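Local structure of CalG4 (Micromonospora echinospora, 3IA7) at residues A[322-327]-A[332-337]. The protein probably belongs to the GT-B fold superfamily, built from two Rossmann-like domains that face each other across a cleft. Sequence-based numbering, arbitrary orientation.
Sequences LVPHFA and PSAERV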
loop_
_atom_site.group_PDB
_atom_site.type_symbol
_atom_site.label_atom_id
_atom_site.label_comp_id
_atom_site.label_asym_id
_atom_site.label_seq_id
_atom_site.Cartn_x
_atom_site.Cartn_y
_atom_site.Cartn_z
ATOM N N LEU A 322 -18.128 -3.455 -15.508
ATOM C CA LEU A 322 -17.816 -2.035 -15.635
ATOM C C LEU A 322 -19.068 -1.195 -15.837
ATOM O O LEU A 322 -19.983 -1.581 -16.577
ATOM C CB LEU A 322 -16.825 -1.819 -16.781
ATOM C CG LEU A 322 -15.404 -2.356 -16.477
ATOM C CD1 LEU A 322 -14.396 -1.746 -17.387
ATOM C CD2 LEU A 322 -14.889 -2.137 -15.051
ATOM N N VAL A 323 -19.101 -0.044 -15.172
ATOM C CA VAL A 323 -20.118 0.978 -15.414
ATOM C C VAL A 323 -19.370 2.309 -15.701
ATOM O O VAL A 323 -19.281 3.211 -14.841
ATOM C CB VAL A 323 -21.117 1.000 -14.257
ATOM C CG1 VAL A 323 -22.060 -0.257 -14.346
ATOM C CG2 VAL A 323 -20.432 1.054 -12.883
ATOM N N PRO A 324 -18.770 2.410 -16.904
ATOM C CA PRO A 324 -17.869 3.521 -17.266
ATOM C C PRO A 324 -18.507 4.898 -17.366
ATOM O O PRO A 324 -17.781 5.898 -17.331
ATOM C CB PRO A 324 -17.358 3.150 -18.663
ATOM C CG PRO A 324 -17.761 1.768 -18.917
ATOM C CD PRO A 324 -18.899 1.431 -18.004
ATOM N N HIS A 325 -19.826 4.967 -17.543
ATOM C CA HIS A 325 -20.468 6.277 -17.658
ATOM C C HIS A 325 -20.342 7.114 -16.363
ATOM O O HIS A 325 -20.565 8.334 -16.374
ATOM C CB HIS A 325 -21.924 6.128 -18.093
ATOM C CG HIS A 325 -22.844 5.664 -17.006
ATOM N ND1 HIS A 325 -22.917 4.348 -16.597
ATOM C CD2 HIS A 325 -23.760 6.341 -16.270
ATOM C CE1 HIS A 325 -23.825 4.239 -15.644
ATOM N NE2 HIS A 325 -24.349 5.434 -15.424
ATOM N N PHE A 326 -19.971 6.460 -15.259
ATOM C CA PHE A 326 -19.819 7.172 -13.985
ATOM C C PHE A 326 -18.525 7.976 -13.917
ATOM O O PHE A 326 -18.454 8.956 -13.188
ATOM C CB PHE A 326 -19.962 6.224 -12.781
ATOM C CG PHE A 326 -21.386 5.801 -12.512
ATOM C CD1 PHE A 326 -22.367 6.745 -12.206
ATOM C CD2 PHE A 326 -21.749 4.458 -12.568
ATOM C CE1 PHE A 326 -23.680 6.345 -11.957
ATOM C CE2 PHE A 326 -23.058 4.056 -12.320
ATOM C CZ PHE A 326 -24.027 5.003 -12.013
ATOM N N ALA A 327 -17.520 7.569 -14.694
ATOM C CA ALA A 327 -16.241 8.268 -14.751
ATOM C C ALA A 327 -15.876 8.547 -16.206
ATOM O O ALA A 327 -15.610 7.622 -16.959
ATOM C CB ALA A 327 -15.151 7.439 -14.063
ATOM N N PRO A 332 -11.096 4.856 -21.976
ATOM C CA PRO A 332 -9.952 4.095 -22.534
ATOM C C PRO A 332 -9.652 2.770 -21.803
ATOM O O PRO A 332 -9.513 1.725 -22.458
ATOM C CB PRO A 332 -8.772 5.042 -22.331
ATOM C CG PRO A 332 -9.376 6.408 -22.254
ATOM C CD PRO A 332 -10.698 6.234 -21.602
ATOM N N SER A 333 -9.538 2.819 -20.469
ATOM C CA SER A 333 -9.309 1.573 -19.685
ATOM C C SER A 333 -10.465 0.630 -19.804
ATOM O O SER A 333 -10.264 -0.535 -20.058
ATOM C CB SER A 333 -9.039 1.841 -18.214
ATOM O OG SER A 333 -9.738 3.005 -17.808
ATOM N N ALA A 334 -11.692 1.140 -19.644
ATOM C CA ALA A 334 -12.858 0.316 -19.830
ATOM C C ALA A 334 -12.883 -0.361 -21.207
ATOM O O ALA A 334 -13.163 -1.544 -21.305
ATOM C CB ALA A 334 -14.158 1.122 -19.597
ATOM N N GLU A 335 -12.623 0.386 -22.269
ATOM C CA GLU A 335 -12.669 -0.240 -23.589
ATOM C C GLU A 335 -11.593 -1.321 -23.701
ATOM O O GLU A 335 -11.826 -2.373 -24.277
ATOM C CB GLU A 335 -12.539 0.795 -24.717
ATOM C CG GLU A 335 -13.736 1.758 -24.853
ATOM C CD GLU A 335 -15.089 1.090 -25.206
ATOM O OE1 GLU A 335 -15.100 -0.018 -25.815
ATOM O OE2 GLU A 335 -16.154 1.699 -24.884
ATOM N N ARG A 336 -10.419 -1.073 -23.118
ATOM C CA ARG A 336 -9.347 -2.083 -23.124
ATOM C C ARG A 336 -9.747 -3.377 -22.389
ATOM O O ARG A 336 -9.545 -4.471 -22.891
ATOM C CB ARG A 336 -8.025 -1.501 -22.606
ATOM C CG ARG A 336 -6.799 -2.435 -22.805
ATOM C CD ARG A 336 -6.309 -2.521 -24.293
ATOM N NE ARG A 336 -5.061 -3.272 -24.339
ATOM C CZ ARG A 336 -4.701 -4.115 -25.292
ATOM N NH1 ARG A 336 -5.491 -4.313 -26.340
ATOM N NH2 ARG A 336 -3.551 -4.767 -25.175
ATOM N N VAL A 337 -10.367 -3.244 -21.225
ATOM C CA VAL A 337 -10.877 -4.396 -20.482
ATOM C C VAL A 337 -11.851 -5.231 -21.328
ATOM O O VAL A 337 -11.736 -6.448 -21.373
ATOM C CB VAL A 337 -11.514 -3.960 -19.147
ATOM C CG1 VAL A 337 -12.289 -5.068 -18.501
ATOM C CG2 VAL A 337 -10.387 -3.425 -18.196
#
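Ala334 sets its methyl in the angle between Leu322 and Pro324: CB lies 3.6 Å from Leu322 CD1 and 3.7 Å from Pro324 CG, while the hydroxyl of Ser333, just before it, hydrogen-bonds to Gly305 O and, locally at the helix start, to Ala330 O. The branch tip of Leu322 also reaches the helix backbone, CD1 standing 3.5 Å from Ala334 CA. Pro324, which opens the 3-10 turn 324-326, rests ring carbons CB and CG against the methyl, its CA 6.5 Å from Ala334 CA. Arg336 NE donates a hydrogen bond to Phe197 O; this and the Gly305 bond fasten the helix to other parts of the chain. Val337 meets the same leucine methyl, Leu322 CD1 to Val337 CB 4.0 Å, so that this single carbon bridges Ala334 and Val337. With CG anti to its carbonyl carbon (chi1 -70°) and CD1 extended from CA (chi2 -161°), Leu322 stretches across to the helix. Binding between the segments is purely apolar. It joins the first strand of a beta-alpha-beta crossover, 320-322, and the turn after it to the crossover helix 331-339; strand 320-322 lies between parallel strands 298-303 and 343-345, and Val337 also touches Val310 and Phe314 of helix 307-315.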